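Long-range contacts in oxidase/hydroxylase (Streptomyces hygroscopicus subsp. hygroscopicus, PDB 4XCB), which probably acts as a 2-oxoglutarate-dependent dioxygenase, holding a metal ion, 2-oxoglutarate and hygromycin B together in a double-stranded beta-helix: residues D153-Y158 / D192-S197; Y144-Q149 / G218-T223; P24-S29 / G198-L203. All coordinates share one frame; numbering follows the deposited sequence.

Contact 1 (D153-Y158 / D192-S197); sequences DGSFCY and DVFVRS
Val193 packs its CG2 methyl against two aromatic rings of the facing strand, and this is the tight part of the contact. CG2 sits 3.5 Å from Tyr158 CE1 and 3.8 Å from Phe156 CD1, reaching both rings obliquely. The valine runs alongside Phe156 and crosses Tyr158 at about a right angle. Phe156 gets there with CG anti to its backbone N (chi1 -179°), and its ring continues inward to line the 2-oxoglutarate pocket. Phe20 and Val22 of strand 20-23 also touch Val193, so the minor sheet of the beta-helix meets an edge strand of the major sheet here. In the backbone, Val193 N donates to Phe156 O at 2.9 Å, with an N-H...O angle of 156°. The other half of the Phe156-Val193 pair goes through water: one molecule accepts from Phe156 N at 2.9 Å and donates to Val193 O at 2.7 Å. A second water, on the side of the rings, joins Tyr158 OH to Asp192 O, lying at the edge of the tyrosine ring and in its plane.

Cys157 and Asp192 follow as an antiparallel non-hydrogen-bonded pair, their side chains on the other face from Phe156 and Val193. On that second face things are polar and slacker. Ser155 OG gives Asp192 OD1 a weak hydrogen bond, while the stronger partner of OD1 is Arg212, through a salt bridge. Phe194, an exposed residue, brings CE1 to 3.7 Å from Ser155 CB.

The side chains divide largely by face: apolar round Val193, polar round Asp192. Apolar contacts back Phe156, a residue of the 2-oxoglutarate pocket; between Phe156 N and Val193 O a water replaces the direct bond, and the aspartate's charge is probably balanced mainly by Arg212.

Contact 2 (Y144-Q149 / G218-T223); sequences YLSDIQ and GDRLLT. With AKG (2-oxoglutaric acid), chain F.
Tyr144 and Arg220 meet at the C5 carboxylate of 2-oxoglutarate, the end away from the keto group, inside the double-stranded beta-helix of this cupin-clan enzyme. Tyr144 OH donates to O3 of the ligand at 2.6 Å, with O3 lying at the edge of the tyrosine ring and in its plane. Arg220 NH2 gives the same oxygen a nearly straight bond of 2.8 Å (172°), while NH1 reaches O4 at 2.9 Å with a more bent geometry (140°). Both carboxylate oxygens are thus gripped, O3 twice, and Tyr92 OH adds a further hydrogen bond to the ligand. The arginine reaches this far because its chain is extended from CG to NE. NH2 also makes a weak hydrogen bond to Gly154 O.

One layer out, the backbones are stitched together. Leu145 N donates to Leu221 O at 2.9 Å. The return bond uses a side chain: Leu221 N donates to Ser146 OG at 3.1 Å (157°), the hydroxyl doing what a strand carbonyl would otherwise do as the chain at 144-149 leaves the sheet.

Tyr144 and Leu222, an antiparallel non-hydrogen-bonded pair, run side by side, and Leu222 CD1 comes 3.6 Å from Tyr144 CE2 and also touches the ligand. On the far side of the sheet Leu145 CD1 reaches Thr223 CG2 at 4.1 Å, with Leu39 of helix 29-40 against both residues. Over one face of the guanidinium, offset toward its rim, lies Ile148 CD1, 3.4 Å from Arg220 NE.

Contact 3 (P24-S29 / G198-L203); sequences PGVFGS and GDVLLL
The Phe27 ring is met obliquely by Val200 CG2, 3.6 Å from Phe27 CE2, while one of its faces carries Val26 CG1 from the neighbouring position in the chain. Val26 serves both partners: with CG1 anti to the backbone N (chi1 179°), that methyl lies over the phenyl ring and CG2 is left to meet Val200 CG2 at 3.6 Å. A single methyl of Val200 thus touches both the valine and the ring. Leu74 of helix 72-82 lies against Phe27 and Val200 alike, adding to this apolar patch.

The other flat group is the Asp199 carboxylate. Its OD1 accepts from Gly25 N at 2.8 Å on the anti side, the donor standing 25° out of the carboxylate plane, and Pro24 CA comes within 3.2 Å of the same oxygen. OD2 takes the amide of Arg196, so the two oxygens tie the loop at 24-29 to the loop leading into strand 200-204. Were Asp199 replaced by an alanine, the amides of Gly25 and Arg196 would probably lose their acceptor, and the loop at 24-29 would be freer to shift.

Gly198 completes the joint. Its carbonyl O receives Phe27 N at 3.0 Å, in the carbonyl plane and on a lone pair, and its CA passes 3.5 Å from Phe27 O. The close approach of that oxygen and the positive phi (101°) both suit the glycine at Gly198.

Gly28 stands at the N-cap position of helix 29-40. The whole is a strand-to-helix connection at the margin of the major sheet of a double-stranded beta-helix: strand 20-23 pairs antiparallel with strand 200-204, and its chain turns off, pinned by Asp199 and Gly198, into the helix that follows.

The three contacts touch one another, two of them at the 2-oxoglutarate site. Contacts 1 and 2 lie closest, their centres 9 Å apart, and share the cosubstrate that contact 2 binds. The side chain of Phe156 is about 4 Å from the bound 2-oxoglutarate, nearest atoms. Contact 3 sits 11 Å from contact 2, centre to centre, and joins it where Tyr144 O and Gly198 N, 2.8 Å apart, probably form a hydrogen bond. It also reaches contact 1, since Leu201 CD1 packs 3.9 Å from Phe156 CG. The side chain of Asp199 stays about 11 Å from the ligand at the nearest atoms, while Leu201, in the same segment, packs directly on Phe156 and Tyr144 of the pocket.

Contact 1 (D153-Y158 / D192-S197)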
loop_
_atom_site.group_PDB
_atom_site.type_symbol
_atom_site.label_atom_id
_atom_site.label_comp_id
_atom_site.label_asym_id
_atom_site.label_seq_id
_atom_site.Cartn_x
_atom_site.Cartn_y
_atom_site.Cartn_z
ATOM N N ASP A 153 8.605 -1.724 -37.329
ATOM C CA ASP A 153 8.203 -0.313 -37.396
ATOM C C ASP A 153 8.691 0.455 -36.164
ATOM O O ASP A 153 8.528 1.672 -36.073
ATOM C CB ASP A 153 6.680 -0.184 -37.519
ATOM C CG ASP A 153 6.181 -0.383 -38.944
ATOM O OD1 ASP A 153 6.970 -0.181 -39.888
ATOM O OD2 ASP A 153 4.992 -0.723 -39.114
ATOM N N GLY A 154 9.285 -0.258 -35.214
ATOM C CA GLY A 154 9.714 0.355 -33.970
ATOM C C GLY A 154 8.558 0.441 -32.997
ATOM O O GLY A 154 8.303 1.488 -32.388
ATOM N N SER A 155 7.840 -0.661 -32.831
ATOM C CA SER A 155 6.681 -0.642 -31.956
ATOM C C SER A 155 7.064 -0.311 -30.527
ATOM O O SER A 155 8.123 -0.703 -30.041
ATOM C CB SER A 155 5.941 -1.978 -31.991
ATOM O OG SER A 155 6.777 -3.042 -31.561
ATOM N N PHE A 156 6.188 0.447 -29.888
ATOM C CA PHE A 156 6.191 0.617 -28.448
ATOM C C PHE A 156 6.273 -0.762 -27.800
ATOM O O PHE A 156 5.638 -1.713 -28.268
ATOM C CB PHE A 156 4.926 1.364 -28.033
ATOM C CG PHE A 156 4.811 1.634 -26.564
ATOM C CD1 PHE A 156 4.265 0.687 -25.716
ATOM C CD2 PHE A 156 5.195 2.856 -26.048
ATOM C CE1 PHE A 156 4.136 0.941 -24.371
ATOM C CE2 PHE A 156 5.064 3.125 -24.701
ATOM C CZ PHE A 156 4.538 2.167 -23.864
ATOM N N CYS A 157 7.084 -0.881 -26.758
ATOM C CA CYS A 157 7.113 -2.109 -25.979
ATOM C C CYS A 157 7.235 -1.793 -24.500
ATOM O O CYS A 157 7.693 -0.717 -24.113
ATOM C CB CYS A 157 8.254 -3.037 -26.431
ATOM S SG CYS A 157 9.907 -2.367 -26.436
ATOM N N TYR A 158 6.831 -2.748 -23.679
ATOM C CA TYR A 158 6.780 -2.537 -22.243
ATOM C C TYR A 158 6.996 -3.848 -21.498
ATOM O O TYR A 158 6.707 -4.941 -22.016
ATOM C CB TYR A 158 5.431 -1.929 -21.834
ATOM C CG TYR A 158 4.291 -2.873 -22.097
ATOM C CD1 TYR A 158 3.783 -3.030 -23.387
ATOM C CD2 TYR A 158 3.763 -3.667 -21.084
ATOM C CE1 TYR A 158 2.768 -3.918 -23.651
ATOM C CE2 TYR A 158 2.737 -4.558 -21.341
ATOM C CZ TYR A 158 2.247 -4.679 -22.631
ATOM O OH TYR A 158 1.232 -5.559 -22.911
ATOM N N ASP A 192 4.763 -6.070 -27.094
ATOM C CA ASP A 192 4.678 -5.001 -28.081
ATOM C C ASP A 192 3.262 -4.470 -28.205
ATOM O O ASP A 192 2.284 -5.198 -27.977
ATOM C CB ASP A 192 5.148 -5.498 -29.445
ATOM C CG ASP A 192 6.600 -5.889 -29.450
ATOM O OD1 ASP A 192 7.442 -4.976 -29.514
ATOM O OD2 ASP A 192 6.902 -7.105 -29.407
ATOM N N VAL A 193 3.168 -3.201 -28.595
ATOM C CA VAL A 193 1.886 -2.533 -28.786
ATOM C C VAL A 193 1.851 -1.898 -30.160
ATOM O O VAL A 193 2.748 -1.133 -30.513
ATOM C CB VAL A 193 1.643 -1.431 -27.734
ATOM C CG1 VAL A 193 0.329 -0.710 -28.017
ATOM C CG2 VAL A 193 1.646 -2.013 -26.336
ATOM N N PHE A 194 0.817 -2.208 -30.938
ATOM C CA PHE A 194 0.713 -1.670 -32.285
ATOM C C PHE A 194 -0.356 -0.598 -32.334
ATOM O O PHE A 194 -1.361 -0.682 -31.636
ATOM C CB PHE A 194 0.430 -2.803 -33.270
ATOM C CG PHE A 194 1.419 -3.917 -33.165
ATOM C CD1 PHE A 194 2.774 -3.654 -33.277
ATOM C CD2 PHE A 194 1.009 -5.205 -32.893
ATOM C CE1 PHE A 194 3.707 -4.660 -33.159
ATOM C CE2 PHE A 194 1.939 -6.230 -32.774
ATOM C CZ PHE A 194 3.290 -5.957 -32.904
ATOM N N VAL A 195 -0.114 0.447 -33.118
ATOM C CA VAL A 195 -1.037 1.575 -33.151
ATOM C C VAL A 195 -1.263 2.078 -34.565
ATOM O O VAL A 195 -0.464 1.812 -35.462
ATOM C CB VAL A 195 -0.526 2.769 -32.281
ATOM C CG1 VAL A 195 -0.582 2.422 -30.798
ATOM C CG2 VAL A 195 0.879 3.170 -32.690
ATOM N N ARG A 196 -2.352 2.820 -34.745
ATOM C CA ARG A 196 -2.643 3.488 -36.009
ATOM C C ARG A 196 -2.526 4.987 -35.828
ATOM O O ARG A 196 -2.639 5.486 -34.704
ATOM C CB ARG A 196 -4.041 3.122 -36.510
ATOM C CG ARG A 196 -4.161 1.665 -36.904
ATOM C CD ARG A 196 -3.420 1.368 -38.199
ATOM N NE ARG A 196 -3.843 0.076 -38.734
ATOM C CZ ARG A 196 -3.487 -0.414 -39.920
ATOM N NH1 ARG A 196 -2.690 0.277 -40.725
ATOM N NH2 ARG A 196 -3.937 -1.606 -40.299
ATOM N N SER A 197 -2.256 5.688 -36.924
ATOM C CA SER A 197 -2.206 7.141 -36.928
ATOM C C SER A 197 -3.526 7.689 -36.383
ATOM O O SER A 197 -4.600 7.298 -36.842
ATOM C CB SER A 197 -1.920 7.646 -38.355
ATOM O OG SER A 197 -1.875 9.055 -38.398
HETATM O O HOH W 1 3.714 1.239 -31.280
HETATM O O HOH W 2 0.650 -5.711 -25.746
#

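Contact 2 (Y144-Q149 / G218-T223)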
loop_
_atom_site.group_PDB
_atom_site.type_symbol
_atom_site.label_atom_id
_atom_site.label_comp_id
_atom_site.label_asym_id
_atom_site.label_seq_id
_atom_site.Cartn_x
_atom_site.Cartn_y
_atom_site.Cartn_z
ATOM N N TYR A 144 -0.023 9.330 -31.764
ATOM C CA TYR A 144 0.746 8.803 -32.880
ATOM C C TYR A 144 0.259 9.383 -34.192
ATOM O O TYR A 144 -0.946 9.513 -34.421
ATOM C CB TYR A 144 0.679 7.277 -32.908
ATOM C CG TYR A 144 1.488 6.634 -31.811
ATOM C CD1 TYR A 144 0.898 6.296 -30.597
ATOM C CD2 TYR A 144 2.854 6.402 -31.975
ATOM C CE1 TYR A 144 1.642 5.717 -29.580
ATOM C CE2 TYR A 144 3.609 5.826 -30.953
ATOM C CZ TYR A 144 2.996 5.487 -29.765
ATOM O OH TYR A 144 3.742 4.906 -28.756
ATOM N N LEU A 145 1.206 9.743 -35.046
ATOM C CA LEU A 145 0.889 10.389 -36.309
ATOM C C LEU A 145 1.391 9.544 -37.463
ATOM O O LEU A 145 1.514 10.031 -38.585
ATOM C CB LEU A 145 1.511 11.787 -36.377
ATOM C CG LEU A 145 1.080 12.797 -35.312
ATOM C CD1 LEU A 145 1.789 14.140 -35.509
ATOM C CD2 LEU A 145 -0.429 12.961 -35.312
ATOM N N SER A 146 1.704 8.281 -37.176
ATOM C CA SER A 146 1.999 7.310 -38.225
ATOM C C SER A 146 1.585 5.925 -37.747
ATOM O O SER A 146 1.367 5.717 -36.557
ATOM C CB SER A 146 3.478 7.337 -38.611
ATOM O OG SER A 146 4.325 6.981 -37.532
ATOM N N ASP A 147 1.458 4.992 -38.684
ATOM C CA ASP A 147 1.085 3.625 -38.361
ATOM C C ASP A 147 2.304 2.845 -37.915
ATOM O O ASP A 147 3.364 2.919 -38.541
ATOM C CB ASP A 147 0.460 2.922 -39.562
ATOM C CG ASP A 147 -0.901 3.467 -39.930
ATOM O OD1 ASP A 147 -1.404 3.072 -41.004
ATOM O OD2 ASP A 147 -1.476 4.273 -39.171
ATOM N N ILE A 148 2.143 2.093 -36.834
ATOM C CA ILE A 148 3.202 1.252 -36.310
ATOM C C ILE A 148 2.583 -0.130 -36.086
ATOM O O ILE A 148 1.903 -0.375 -35.087
ATOM C CB ILE A 148 3.806 1.843 -35.006
ATOM C CG1 ILE A 148 4.267 3.287 -35.235
ATOM C CG2 ILE A 148 4.962 0.980 -34.537
ATOM C CD1 ILE A 148 4.695 4.014 -33.964
ATOM N N GLN A 149 2.779 -1.032 -37.045
ATOM C CA GLN A 149 2.005 -2.270 -37.053
ATOM C C GLN A 149 2.860 -3.534 -36.949
ATOM O O GLN A 149 2.347 -4.648 -37.016
ATOM C CB GLN A 149 1.144 -2.327 -38.317
ATOM C CG GLN A 149 -0.022 -1.346 -38.304
ATOM C CD GLN A 149 -1.070 -1.694 -37.261
ATOM O OE1 GLN A 149 -1.767 -2.700 -37.382
ATOM N NE2 GLN A 149 -1.185 -0.861 -36.231
ATOM N N GLY A 218 10.178 5.196 -44.200
ATOM C CA GLY A 218 9.103 6.091 -43.813
ATOM C C GLY A 218 9.305 6.585 -42.398
ATOM O O GLY A 218 9.744 5.827 -41.537
ATOM N N ASP A 219 8.997 7.855 -42.161
ATOM C CA ASP A 219 9.190 8.447 -40.836
ATOM C C ASP A 219 8.233 7.896 -39.794
ATOM O O ASP A 219 7.039 7.742 -40.046
ATOM C CB ASP A 219 9.016 9.964 -40.882
ATOM C CG ASP A 219 10.169 10.664 -41.562
ATOM O OD1 ASP A 219 10.170 11.916 -41.577
ATOM O OD2 ASP A 219 11.067 9.966 -42.076
ATOM N N ARG A 220 8.767 7.632 -38.608
ATOM C CA ARG A 220 7.941 7.275 -37.464
ATOM C C ARG A 220 7.726 8.559 -36.684
ATOM O O ARG A 220 8.689 9.252 -36.360
ATOM C CB ARG A 220 8.619 6.201 -36.614
ATOM C CG ARG A 220 7.834 5.714 -35.412
ATOM C CD ARG A 220 8.781 4.954 -34.473
ATOM N NE ARG A 220 8.082 4.170 -33.457
ATOM C CZ ARG A 220 7.672 4.661 -32.294
ATOM N NH1 ARG A 220 7.864 5.948 -32.019
ATOM N NH2 ARG A 220 7.055 3.867 -31.421
ATOM N N LEU A 221 6.470 8.884 -36.392
ATOM C CA LEU A 221 6.148 10.229 -35.913
ATOM C C LEU A 221 5.097 10.239 -34.803
ATOM O O LEU A 221 4.070 9.577 -34.896
ATOM C CB LEU A 221 5.659 11.090 -37.081
ATOM C CG LEU A 221 5.651 12.602 -36.834
ATOM C CD1 LEU A 221 7.057 13.114 -36.566
ATOM C CD2 LEU A 221 5.041 13.319 -38.028
ATOM N N LEU A 222 5.349 11.012 -33.755
ATOM C CA LEU A 222 4.348 11.166 -32.716
ATOM C C LEU A 222 4.602 12.424 -31.922
ATOM O O LEU A 222 5.675 13.014 -32.007
ATOM C CB LEU A 222 4.329 9.964 -31.773
ATOM C CG LEU A 222 5.406 9.936 -30.690
ATOM C CD1 LEU A 222 5.109 8.856 -29.679
ATOM C CD2 LEU A 222 6.779 9.733 -31.285
ATOM N N THR A 223 3.590 12.829 -31.166
ATOM C CA THR A 223 3.723 13.938 -30.232
ATOM C C THR A 223 3.302 13.475 -28.845
ATOM O O THR A 223 2.342 12.726 -28.701
ATOM C CB THR A 223 2.875 15.142 -30.669
ATOM O OG1 THR A 223 1.505 14.733 -30.773
ATOM C CG2 THR A 223 3.350 15.652 -32.031
HETATM C C1 AKG F . 9.050 8.582 -24.611
HETATM O O1 AKG F . 9.408 8.637 -23.393
HETATM O O2 AKG F . 9.167 9.593 -25.367
HETATM C C2 AKG F . 8.476 7.304 -25.162
HETATM O O5 AKG F . 8.272 6.398 -24.374
HETATM C C3 AKG F . 8.215 7.167 -26.652
HETATM C C4 AKG F . 7.206 6.097 -26.996
HETATM C C5 AKG F . 7.218 5.839 -28.494
HETATM O O3 AKG F . 6.352 5.077 -29.008
HETATM O O4 AKG F . 8.095 6.391 -29.212
#

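Contact 3 (P24-S29 / G198-L203)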
loop_
_atom_site.group_PDB
_atom_site.type_symbol
_atom_site.label_atom_id
_atom_site.label_comp_id
_atom_site.label_asym_id
_atom_site.label_seq_id
_atom_site.Cartn_x
_atom_site.Cartn_y
_atom_site.Cartn_z
ATOM N N PRO A 24 -8.229 4.079 -29.472
ATOM C CA PRO A 24 -8.133 4.126 -30.928
ATOM C C PRO A 24 -8.906 5.277 -31.577
ATOM O O PRO A 24 -9.983 5.662 -31.113
ATOM C CB PRO A 24 -8.727 2.778 -31.352
ATOM C CG PRO A 24 -9.716 2.478 -30.293
ATOM C CD PRO A 24 -9.106 2.983 -29.012
ATOM N N GLY A 25 -8.338 5.805 -32.657
ATOM C CA GLY A 25 -9.033 6.746 -33.513
ATOM C C GLY A 25 -9.494 8.041 -32.876
ATOM O O GLY A 25 -10.532 8.570 -33.248
ATOM N N VAL A 26 -8.733 8.559 -31.920
ATOM C CA VAL A 26 -9.132 9.783 -31.238
ATOM C C VAL A 26 -9.118 10.976 -32.188
ATOM O O VAL A 26 -9.975 11.869 -32.125
ATOM C CB VAL A 26 -8.210 10.059 -30.044
ATOM C CG1 VAL A 26 -8.595 11.343 -29.339
ATOM C CG2 VAL A 26 -8.280 8.903 -29.064
ATOM N N PHE A 27 -8.148 10.980 -33.085
ATOM C CA PHE A 27 -8.029 12.081 -34.023
ATOM C C PHE A 27 -8.233 11.587 -35.436
ATOM O O PHE A 27 -7.703 10.546 -35.818
ATOM C CB PHE A 27 -6.673 12.759 -33.863
ATOM C CG PHE A 27 -6.452 13.305 -32.493
ATOM C CD1 PHE A 27 -6.978 14.539 -32.123
ATOM C CD2 PHE A 27 -5.731 12.589 -31.556
ATOM C CE1 PHE A 27 -6.783 15.036 -30.859
ATOM C CE2 PHE A 27 -5.537 13.082 -30.288
ATOM C CZ PHE A 27 -6.061 14.312 -29.936
ATOM N N GLY A 28 -9.012 12.337 -36.208
ATOM C CA GLY A 28 -9.347 11.918 -37.556
ATOM C C GLY A 28 -8.197 12.118 -38.510
ATOM O O GLY A 28 -7.238 12.816 -38.181
ATOM N N SER A 29 -8.306 11.519 -39.696
ATOM C CA SER A 29 -7.257 11.603 -40.711
ATOM C C SER A 29 -6.932 13.054 -41.074
ATOM O O SER A 29 -5.772 13.409 -41.262
ATOM C CB SER A 29 -7.658 10.801 -41.961
ATOM O OG SER A 29 -9.031 10.974 -42.267
ATOM N N GLY A 198 -3.447 8.561 -35.377
ATOM C CA GLY A 198 -4.645 9.112 -34.764
ATOM C C GLY A 198 -5.035 8.464 -33.446
ATOM O O GLY A 198 -5.916 8.963 -32.728
ATOM N N ASP A 199 -4.391 7.346 -33.128
ATOM C CA ASP A 199 -4.565 6.705 -31.828
ATOM C C ASP A 199 -3.845 7.482 -30.734
ATOM O O ASP A 199 -2.833 8.138 -30.990
ATOM C CB ASP A 199 -4.011 5.277 -31.824
ATOM C CG ASP A 199 -4.781 4.321 -32.715
ATOM O OD1 ASP A 199 -5.887 4.663 -33.195
ATOM O OD2 ASP A 199 -4.270 3.189 -32.904
ATOM N N VAL A 200 -4.348 7.363 -29.512
ATOM C CA VAL A 200 -3.692 7.923 -28.330
ATOM C C VAL A 200 -3.257 6.771 -27.418
ATOM O O VAL A 200 -4.061 5.899 -27.110
ATOM C CB VAL A 200 -4.629 8.856 -27.565
ATOM C CG1 VAL A 200 -4.003 9.286 -26.248
ATOM C CG2 VAL A 200 -4.966 10.091 -28.416
ATOM N N LEU A 201 -1.995 6.773 -26.995
ATOM C CA LEU A 201 -1.561 5.871 -25.934
ATOM C C LEU A 201 -1.422 6.711 -24.653
ATOM O O LEU A 201 -0.579 7.610 -24.566
ATOM C CB LEU A 201 -0.251 5.152 -26.315
ATOM C CG LEU A 201 0.193 3.894 -25.548
ATOM C CD1 LEU A 201 1.261 3.157 -26.340
ATOM C CD2 LEU A 201 0.734 4.246 -24.143
ATOM N N LEU A 202 -2.292 6.419 -23.689
ATOM C CA LEU A 202 -2.273 7.042 -22.365
ATOM C C LEU A 202 -1.351 6.197 -21.493
ATOM O O LEU A 202 -1.584 5.003 -21.347
ATOM C CB LEU A 202 -3.682 7.086 -21.780
ATOM C CG LEU A 202 -3.940 7.817 -20.463
ATOM C CD1 LEU A 202 -3.880 9.312 -20.693
ATOM C CD2 LEU A 202 -5.296 7.441 -19.903
ATOM N N LEU A 203 -0.333 6.816 -20.894
ATOM C CA LEU A 203 0.768 6.057 -20.297
ATOM C C LEU A 203 1.080 6.494 -18.865
ATOM O O LEU A 203 1.352 7.659 -18.611
ATOM C CB LEU A 203 2.017 6.217 -21.162
ATOM C CG LEU A 203 3.329 5.595 -20.695
ATOM C CD1 LEU A 203 3.175 4.083 -20.601
ATOM C CD2 LEU A 203 4.436 5.952 -21.676
#